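Local coordinates for putative DD-carboxypeptidase TP_0574 (Treponema pallidum, PDB 1O75), which binds penicillin and has zinc-dependent carboxypeptidase activity on synthetic depsipeptides, and may limit peptidoglycan cross-linking as a D,D-carboxypeptidase, at residues H245-Y251 and T288-I294; L358-D364 and S375-L381; Y20-E24 and F198-K202. The protein carries 2 engineered substitutions. All coordinates share one frame; numbering follows the deposited sequence.

Contact 1 of 3, residues H245-Y251 and T288-I294. With PDX (2,3-di-O-sulfo-alpha-D-glucopyranose), chain C; PDX (2,3-di-O-sulfo-alpha-D-glucopyranose), chain D.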
# COMPACT_ATOMS: atom_id res chain seq x y z
N HIS B 245 1.55 -6.46 -13.73
CA HIS B 245 2.69 -6.39 -12.80
C HIS B 245 3.96 -6.55 -13.64
O HIS B 245 4.94 -5.83 -13.45
CB HIS B 245 2.59 -7.53 -11.76
CG HIS B 245 3.56 -7.43 -10.62
ND1 HIS B 245 3.84 -8.50 -9.79
CD2 HIS B 245 4.29 -6.40 -10.15
CE1 HIS B 245 4.69 -8.13 -8.86
NE2 HIS B 245 4.99 -6.85 -9.05
N ARG B 246 3.92 -7.46 -14.60
CA ARG B 246 5.09 -7.68 -15.45
C ARG B 246 5.47 -6.45 -16.28
O ARG B 246 6.64 -6.13 -16.43
CB ARG B 246 4.85 -8.88 -16.37
CG ARG B 246 5.92 -9.04 -17.44
CD ARG B 246 6.21 -10.51 -17.69
NE ARG B 246 4.98 -11.29 -17.70
CZ ARG B 246 4.91 -12.60 -17.47
NH1 ARG B 246 6.02 -13.29 -17.23
NH2 ARG B 246 3.73 -13.21 -17.46
N GLU B 247 4.48 -5.76 -16.83
CA GLU B 247 4.79 -4.57 -17.62
C GLU B 247 5.40 -3.46 -16.75
O GLU B 247 6.30 -2.75 -17.19
CB GLU B 247 3.54 -4.07 -18.36
CG GLU B 247 3.11 -5.00 -19.53
CD GLU B 247 1.74 -4.67 -20.08
OE1 GLU B 247 0.88 -4.20 -19.30
OE2 GLU B 247 1.49 -4.90 -21.28
N PHE B 248 4.93 -3.31 -15.53
CA PHE B 248 5.49 -2.29 -14.65
C PHE B 248 6.90 -2.65 -14.24
O PHE B 248 7.80 -1.81 -14.24
CB PHE B 248 4.63 -2.11 -13.40
CG PHE B 248 5.21 -1.12 -12.42
CD1 PHE B 248 5.32 0.24 -12.76
CD2 PHE B 248 5.67 -1.54 -11.18
CE1 PHE B 248 5.88 1.15 -11.86
CE2 PHE B 248 6.23 -0.65 -10.28
CZ PHE B 248 6.34 0.70 -10.62
N ILE B 249 7.11 -3.92 -13.91
CA ILE B 249 8.45 -4.34 -13.53
C ILE B 249 9.46 -4.13 -14.67
O ILE B 249 10.58 -3.70 -14.43
CB ILE B 249 8.42 -5.82 -13.06
CG1 ILE B 249 7.71 -5.88 -11.71
CG2 ILE B 249 9.84 -6.37 -12.93
CD1 ILE B 249 8.37 -5.04 -10.64
N ASP B 250 9.06 -4.43 -15.90
CA ASP B 250 9.97 -4.25 -17.03
C ASP B 250 10.36 -2.77 -17.09
O ASP B 250 11.50 -2.42 -17.41
CB ASP B 250 9.32 -4.65 -18.35
CG ASP B 250 9.26 -6.17 -18.55
OD1 ASP B 250 10.05 -6.90 -17.91
OD2 ASP B 250 8.43 -6.64 -19.36
N TYR B 251 9.42 -1.89 -16.80
CA TYR B 251 9.73 -0.47 -16.83
C TYR B 251 10.72 -0.06 -15.72
O TYR B 251 11.76 0.53 -16.00
CB TYR B 251 8.46 0.37 -16.73
CG TYR B 251 8.74 1.87 -16.84
CD1 TYR B 251 9.02 2.45 -18.08
CD2 TYR B 251 8.75 2.70 -15.71
CE1 TYR B 251 9.30 3.83 -18.21
CE2 TYR B 251 9.04 4.09 -15.81
CZ TYR B 251 9.31 4.63 -17.07
OH TYR B 251 9.65 5.97 -17.19
N THR B 288 8.63 -2.84 -5.96
CA THR B 288 8.43 -3.91 -6.94
C THR B 288 7.03 -4.52 -6.83
O THR B 288 6.77 -5.59 -7.38
CB THR B 288 9.46 -5.02 -6.73
OG1 THR B 288 9.35 -5.50 -5.39
CG2 THR B 288 10.84 -4.49 -6.95
N GLY B 289 6.16 -3.84 -6.10
CA GLY B 289 4.80 -4.30 -5.93
C GLY B 289 3.95 -4.13 -7.18
O GLY B 289 4.45 -3.83 -8.26
N ARG B 290 2.64 -4.31 -7.02
CA ARG B 290 1.72 -4.22 -8.14
C ARG B 290 1.25 -2.83 -8.54
O ARG B 290 0.71 -2.67 -9.63
CB ARG B 290 0.51 -5.10 -7.83
CG ARG B 290 0.85 -6.58 -7.69
CD ARG B 290 -0.11 -7.24 -6.76
NE ARG B 290 -0.10 -8.69 -6.87
CZ ARG B 290 -0.41 -9.35 -7.99
NH1 ARG B 290 -0.75 -8.68 -9.09
NH2 ARG B 290 -0.41 -10.67 -7.98
N VAL B 291 1.46 -1.83 -7.70
CA VAL B 291 1.02 -0.47 -8.02
C VAL B 291 2.08 0.19 -8.91
O VAL B 291 3.21 0.40 -8.49
CB VAL B 291 0.82 0.34 -6.73
CG1 VAL B 291 0.25 1.73 -7.07
CG2 VAL B 291 -0.13 -0.40 -5.81
N PRO B 292 1.70 0.54 -10.15
CA PRO B 292 2.61 1.17 -11.13
C PRO B 292 2.88 2.63 -10.80
O PRO B 292 2.47 3.55 -11.52
CB PRO B 292 1.86 0.96 -12.45
CG PRO B 292 0.43 1.18 -12.04
CD PRO B 292 0.32 0.46 -10.68
N ARG B 293 3.59 2.85 -9.70
CA ARG B 293 3.87 4.20 -9.24
C ARG B 293 5.36 4.53 -9.16
O ARG B 293 6.17 3.67 -8.80
CB ARG B 293 3.22 4.36 -7.86
CG ARG B 293 3.59 5.60 -7.06
CD ARG B 293 2.81 5.60 -5.74
NE ARG B 293 3.05 4.36 -5.01
CZ ARG B 293 2.14 3.68 -4.31
NH1 ARG B 293 0.89 4.11 -4.22
NH2 ARG B 293 2.49 2.55 -3.72
N ILE B 294 5.71 5.75 -9.52
CA ILE B 294 7.09 6.20 -9.37
C ILE B 294 6.95 7.53 -8.66
O ILE B 294 6.16 8.37 -9.08
CB ILE B 294 7.80 6.37 -10.71
CG1 ILE B 294 7.96 4.98 -11.35
CG2 ILE B 294 9.20 7.00 -10.49
CD1 ILE B 294 8.90 4.96 -12.49
C1 PDX C . 1.45 -0.91 -1.40
C2 PDX C . 2.28 -2.03 -2.00
C3 PDX C . 1.59 -3.37 -1.79
C4 PDX C . 1.24 -3.63 -0.32
C5 PDX C . 0.43 -2.47 0.21
C6 PDX C . 0.09 -2.57 1.66
O2 PDX C . 2.43 -1.74 -3.41
O3 PDX C . 2.47 -4.41 -2.23
O4 PDX C . 0.57 -4.90 -0.14
O5 PDX C . 1.14 -1.18 0.00
O6 PDX C . 0.52 -1.37 2.35
O1S PDX C . 3.81 -1.55 -5.26
O2S PDX C . 4.86 -2.11 -3.19
O3S PDX C . 3.95 0.15 -3.51
O1X PDX C . 3.28 -6.23 -3.37
O2X PDX C . 1.63 -4.80 -4.32
O3X PDX C . 1.01 -6.32 -2.57
S PDX C . 3.77 -1.41 -3.93
S' PDX C . 2.04 -5.46 -3.21
C1 PDX D . -2.49 1.96 -4.12
C2 PDX D . -3.34 0.72 -4.46
C3 PDX D . -3.76 -0.01 -3.17
C4 PDX D . -2.54 -0.34 -2.27
C5 PDX D . -1.67 0.91 -2.06
C6 PDX D . -0.36 0.56 -1.42
O1 PDX D . -3.28 2.86 -3.34
O2 PDX D . -4.53 1.10 -5.18
O3 PDX D . -4.43 -1.26 -3.51
O4 PDX D . -2.99 -1.03 -1.08
O5 PDX D . -1.32 1.54 -3.35
O6 PDX D . 0.22 -0.63 -2.04
O1S PDX D . -5.72 1.17 -7.21
O2S PDX D . -3.36 1.75 -7.28
O3S PDX D . -4.08 -0.51 -7.02
O1X PDX D . -5.62 -1.86 -1.68
O2X PDX D . -6.78 -0.84 -3.52
O3X PDX D . -5.94 -3.05 -3.77
S PDX D . -4.54 0.83 -6.66
S' PDX D . -5.80 -1.74 -3.16
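His245 and Phe248, one turn apart on helix 245-252, pack against the loop that leads into strand 293-298 and turns its other side to two sulfated sugars; both segments lie within the Tp47 C domain range (E-set clan). From CB, near the Arg290 guanidinium, the imidazole of His245 reaches for the loop, CG lying anti to the backbone N (chi1 -170°). Arg290 CG sits over the centre of one ring face, a CH-pi contact 4.1 Å from the centroid. ND1 is hydrogen-bonded to Glu242 OE1 of the second subunit, CD2 approaches the Gly289 carbonyl, CE1 lies 3.6 Å from Thr288 O, and NE2 donates a nearly straight bond to that oxygen (2.7 Å, 171°), which lies in the ring plane. Both ring nitrogens thus have partners, fixing the ring's rotation. Phe248 lays one face on the inverse gamma turn centred on Pro292, whose CA sits 3.5 Å from its centroid. Ile294 CD1 meets the edge of Tyr251. Arg290 N donates an almost straight bond to sulfate oxygen O2X of the chain C sugar (2.9 Å), while Arg290 NH2 binds Leu243 O of the second subunit. Gly289 CA comes to 3.0 Å from O1S of the same sugar.

Contact 2 of 3, residues L358-D364 and S375-L381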
# COMPACT_ATOMS: atom_id res chain seq x y z
N LEU B 358 -8.24 29.10 5.88
CA LEU B 358 -8.84 27.80 6.23
C LEU B 358 -10.01 27.42 5.32
O LEU B 358 -10.80 26.53 5.65
CB LEU B 358 -9.28 27.79 7.69
CG LEU B 358 -8.17 28.00 8.73
CD1 LEU B 358 -8.75 27.94 10.13
CD2 LEU B 358 -7.09 26.94 8.55
N MET B 359 -10.11 28.08 4.17
CA MET B 359 -11.18 27.81 3.21
C MET B 359 -10.92 26.46 2.54
O MET B 359 -9.80 26.18 2.12
CB MET B 359 -11.22 28.89 2.13
CG MET B 359 -11.64 30.28 2.61
SD MET B 359 -13.40 30.40 3.01
CE MET B 359 -14.10 30.55 1.35
N ASP B 360 -11.96 25.64 2.45
CA ASP B 360 -11.82 24.34 1.81
C ASP B 360 -10.73 23.49 2.48
O ASP B 360 -10.18 22.58 1.86
CB ASP B 360 -11.49 24.52 0.32
CG ASP B 360 -12.62 25.15 -0.46
OD1 ASP B 360 -13.56 24.42 -0.86
OD2 ASP B 360 -12.58 26.39 -0.68
N ALA B 361 -10.40 23.80 3.73
CA ALA B 361 -9.39 23.04 4.45
C ALA B 361 -9.98 21.71 4.92
O ALA B 361 -11.20 21.59 5.08
CB ALA B 361 -8.89 23.83 5.64
N ALA B 362 -9.12 20.73 5.12
CA ALA B 362 -9.56 19.41 5.57
C ALA B 362 -8.50 18.81 6.48
O ALA B 362 -7.35 19.26 6.49
CB ALA B 362 -9.79 18.50 4.37
N VAL B 363 -8.88 17.80 7.26
CA VAL B 363 -7.91 17.19 8.16
C VAL B 363 -8.03 15.68 8.26
O VAL B 363 -9.06 15.08 7.92
CB VAL B 363 -8.04 17.74 9.60
CG1 VAL B 363 -8.00 19.26 9.60
CG2 VAL B 363 -9.32 17.22 10.24
N ASP B 364 -6.95 15.07 8.72
CA ASP B 364 -6.89 13.64 8.98
C ASP B 364 -6.46 13.65 10.44
O ASP B 364 -5.85 14.62 10.90
CB ASP B 364 -5.81 12.92 8.16
CG ASP B 364 -6.13 12.83 6.68
OD1 ASP B 364 -7.32 12.83 6.30
OD2 ASP B 364 -5.18 12.74 5.88
N SER B 375 -10.81 10.95 8.60
CA SER B 375 -10.26 10.99 7.24
C SER B 375 -10.88 12.09 6.40
O SER B 375 -12.09 12.10 6.18
CB SER B 375 -10.47 9.66 6.52
OG SER B 375 -9.51 8.71 6.92
N ASP B 376 -10.03 13.00 5.94
CA ASP B 376 -10.45 14.10 5.09
C ASP B 376 -11.74 14.79 5.54
O ASP B 376 -12.67 14.95 4.76
CB ASP B 376 -10.63 13.59 3.66
CG ASP B 376 -10.59 14.69 2.65
OD1 ASP B 376 -9.69 15.55 2.76
OD2 ASP B 376 -11.45 14.70 1.73
N GLN B 377 -11.78 15.21 6.80
CA GLN B 377 -12.96 15.89 7.33
C GLN B 377 -12.84 17.39 7.16
O GLN B 377 -11.88 18.00 7.65
CB GLN B 377 -13.16 15.56 8.81
CG GLN B 377 -13.71 14.18 9.05
CD GLN B 377 -15.00 13.94 8.29
OE1 GLN B 377 -15.98 14.67 8.46
NE2 GLN B 377 -15.00 12.93 7.43
N ALA B 378 -13.82 17.99 6.48
CA ALA B 378 -13.83 19.43 6.25
C ALA B 378 -13.75 20.12 7.60
O ALA B 378 -14.29 19.64 8.59
CB ALA B 378 -15.10 19.83 5.53
N VAL B 379 -13.07 21.26 7.64
CA VAL B 379 -12.92 21.99 8.88
C VAL B 379 -12.86 23.50 8.67
O VAL B 379 -12.56 23.98 7.57
CB VAL B 379 -11.65 21.52 9.63
CG1 VAL B 379 -11.11 22.61 10.53
CG2 VAL B 379 -11.98 20.29 10.45
N SER B 380 -13.16 24.23 9.73
CA SER B 380 -13.15 25.69 9.72
C SER B 380 -12.48 26.18 10.99
O SER B 380 -12.10 25.39 11.86
CB SER B 380 -14.58 26.23 9.66
OG SER B 380 -15.28 25.67 8.56
N LEU B 381 -12.33 27.50 11.10
CA LEU B 381 -11.70 28.12 12.26
C LEU B 381 -12.58 27.96 13.50
O LEU B 381 -13.81 28.00 13.41
CB LEU B 381 -11.44 29.60 11.96
CG LEU B 381 -10.73 30.47 12.98
CD1 LEU B 381 -9.36 29.89 13.33
CD2 LEU B 381 -10.58 31.87 12.39
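A G1 beta bulge marks the hairpin formed by strands 362-367 and 372-378, at one edge of an antiparallel four-stranded sheet. Asp376 and Gln377 both face Val363, and Asp376 has the positive phi and psi (44/52) of the first bulge position. Val363 and Gln377 form the hydrogen-bonded pair: Gln377 N reaches Val363 O at 2.9 Å and Val363 N reaches Gln377 O at 3.0 Å. Ala362 and Ala378 are the adjoining non-hydrogen-bonded pair, and Val379 N continues the pairing to Ala361 O.

The extra bulge residue turns its N-H to a side chain. Asp364 OD1 takes Asp376 N at 2.7 Å, met nearly along the carboxylate C-O bond. With CG of Asp376 anti to the backbone N (chi1 -160°), its OD1 lies alongside the Ala362 methyl, 3.4 Å from CB. The two acids are like-charged neighbours, and Arg401 on the adjacent strand forms salt bridges with both, which would be expected to offset their repulsion.

Val363 points to the other face of the sheet from Ala362. Its CG2 meets Val379 CG2 at 4.1 Å, the two side chains crossing at about a right angle, and Leu348 and Ile350 of strand 347-351 pack against this pair. At the far end, a type II turn from Leu358 to Ala361 leads into the strand; Leu358 CD1 rests 3.7 Å from Leu381 CB, these side chains too lying roughly perpendicular. The whole is a bulged beta hairpin, packed on one face against another strand of the C-terminal beta region.

Contact 3 of 3, residues Y20-E24 and F198-K202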
# COMPACT_ATOMS: atom_id res chain seq x y z
N TYR B 20 26.71 11.70 -15.88
CA TYR B 20 25.45 11.71 -16.62
C TYR B 20 24.83 13.10 -16.73
O TYR B 20 24.42 13.54 -17.81
CB TYR B 20 24.42 10.76 -15.95
CG TYR B 20 23.12 10.63 -16.70
CD1 TYR B 20 22.11 11.59 -16.59
CD2 TYR B 20 22.93 9.60 -17.62
CE1 TYR B 20 20.96 11.53 -17.37
CE2 TYR B 20 21.79 9.53 -18.41
CZ TYR B 20 20.82 10.50 -18.28
OH TYR B 20 19.70 10.44 -19.07
N TRP B 21 24.76 13.80 -15.61
CA TRP B 21 24.09 15.09 -15.60
C TRP B 21 24.90 16.27 -16.14
O TRP B 21 24.33 17.28 -16.51
CB TRP B 21 23.56 15.38 -14.19
CG TRP B 21 22.33 14.55 -13.84
CD1 TRP B 21 22.26 13.47 -12.98
CD2 TRP B 21 21.02 14.68 -14.43
NE1 TRP B 21 20.98 12.92 -13.02
CE2 TRP B 21 20.21 13.65 -13.89
CE3 TRP B 21 20.45 15.58 -15.35
CZ2 TRP B 21 18.88 13.48 -14.25
CZ3 TRP B 21 19.10 15.41 -15.71
CH2 TRP B 21 18.34 14.37 -15.15
N ALA B 22 26.22 16.13 -16.20
CA ALA B 22 27.06 17.22 -16.71
C ALA B 22 26.53 17.74 -18.05
O ALA B 22 26.30 18.94 -18.22
CB ALA B 22 28.50 16.75 -16.87
N GLY B 23 26.37 16.84 -19.01
CA GLY B 23 25.88 17.25 -20.31
C GLY B 23 24.43 17.71 -20.34
O GLY B 23 24.07 18.53 -21.19
N GLU B 24 23.60 17.18 -19.43
CA GLU B 24 22.18 17.54 -19.39
C GLU B 24 21.97 18.94 -18.87
O GLU B 24 21.01 19.59 -19.24
CB GLU B 24 21.40 16.60 -18.46
CG GLU B 24 21.45 15.11 -18.82
CD GLU B 24 21.00 14.84 -20.25
OE1 GLU B 24 20.06 15.52 -20.72
OE2 GLU B 24 21.58 13.95 -20.90
N PHE B 198 30.37 13.17 -21.69
CA PHE B 198 29.31 12.78 -22.61
C PHE B 198 28.33 13.93 -22.80
O PHE B 198 28.13 14.74 -21.90
CB PHE B 198 28.56 11.55 -22.09
CG PHE B 198 29.41 10.31 -21.99
CD1 PHE B 198 30.33 10.16 -20.94
CD2 PHE B 198 29.31 9.29 -22.94
CE1 PHE B 198 31.13 9.01 -20.85
CE2 PHE B 198 30.09 8.15 -22.86
CZ PHE B 198 31.01 8.01 -21.80
N SER B 199 27.73 13.98 -23.98
CA SER B 199 26.78 15.03 -24.33
C SER B 199 25.41 14.86 -23.69
O SER B 199 25.12 13.82 -23.08
CB SER B 199 26.57 15.01 -25.83
OG SER B 199 25.69 13.97 -26.18
N ALA B 200 24.57 15.88 -23.87
CA ALA B 200 23.20 15.83 -23.41
C ALA B 200 22.58 14.73 -24.26
O ALA B 200 22.99 14.52 -25.40
CB ALA B 200 22.47 17.17 -23.69
N ARG B 201 21.56 14.06 -23.71
CA ARG B 201 20.89 12.98 -24.40
C ARG B 201 20.03 13.49 -25.55
O ARG B 201 19.52 14.60 -25.51
CB ARG B 201 19.99 12.20 -23.40
CG ARG B 201 18.85 13.07 -22.78
CD ARG B 201 18.24 12.40 -21.52
NE ARG B 201 17.53 11.16 -21.86
CZ ARG B 201 16.25 11.13 -22.19
NH1 ARG B 201 15.54 12.26 -22.21
NH2 ARG B 201 15.67 9.98 -22.52
N LYS B 202 19.87 12.66 -26.57
CA LYS B 202 19.04 13.03 -27.69
C LYS B 202 17.70 12.34 -27.50
O LYS B 202 17.65 11.14 -27.25
CB LYS B 202 19.69 12.55 -29.00
CG LYS B 202 18.90 12.89 -30.24
CD LYS B 202 19.78 12.71 -31.48
CE LYS B 202 18.92 12.57 -32.72
NZ LYS B 202 17.86 13.63 -32.77
O HOH W 1 19.27 8.68 -21.28
O HOH W 2 26.57 14.07 -19.78
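The helical segment 20-24 and the irregular segment 198-202 come closest at Gly23 and Ala200, whose CA atoms are 4.3 Å apart. Gly23 presents no side chain here, allowing Phe198 O to approach its CA to 3.7 Å, while the methyl of Ala200 lies 3.3 Å from Gly23 O. A water between the two backbones accepts from Gly23 N and lies 2.7 Å from Phe198 O, to which it can donate.

The Glu24 chain bends about CB-CG (chi2 -56°), bringing its carboxylate round to the loop. OE2 receives the N-H of Arg201 at 2.8 Å, on the syn side and 21° out of the carboxylate plane; OE2 also forms a salt bridge with Lys190. Both carboxylate oxygens lie beside Arg201 CG, but the guanidinium continues past them to a salt bridge with Asp324.

Tyr20 OH comes to 3.5 Å from Arg201 CD, with the ring and guanidinium planes 30° apart. A second water lies in both planes, at the edge of each group: it is hydrogen-bonded to Tyr20 OH (2.9 Å) and accepts from Arg201 NE. The arrangement is a helix-to-loop packing contact, linking helix 17-25 to the segment that follows strand 197-198 through a glycine and a carboxylate-to-backbone bond.

Contact 1 is the one that touches the bound sugars: Gly289, Arg290, Val291 and Arg293 belong to their pocket, which also includes Arg88, and Arg290 and Val291 of the second subunit also hydrogen-bond to the sugars. Contact 2 stands apart, its centre 34 Å from that of contact 1 and the nearest atoms about 15 Å apart, although the side chain of Ser375 is about 13 Å from a bound sugar. Contact 3 approaches contact 1 to about 9 Å between nearest atoms without touching it. Contacts 2 and 3 lie on opposite sides of the chain's centre, 45 Å apart between centres. Along the chain the order is contact 3, contact 1, contact 2.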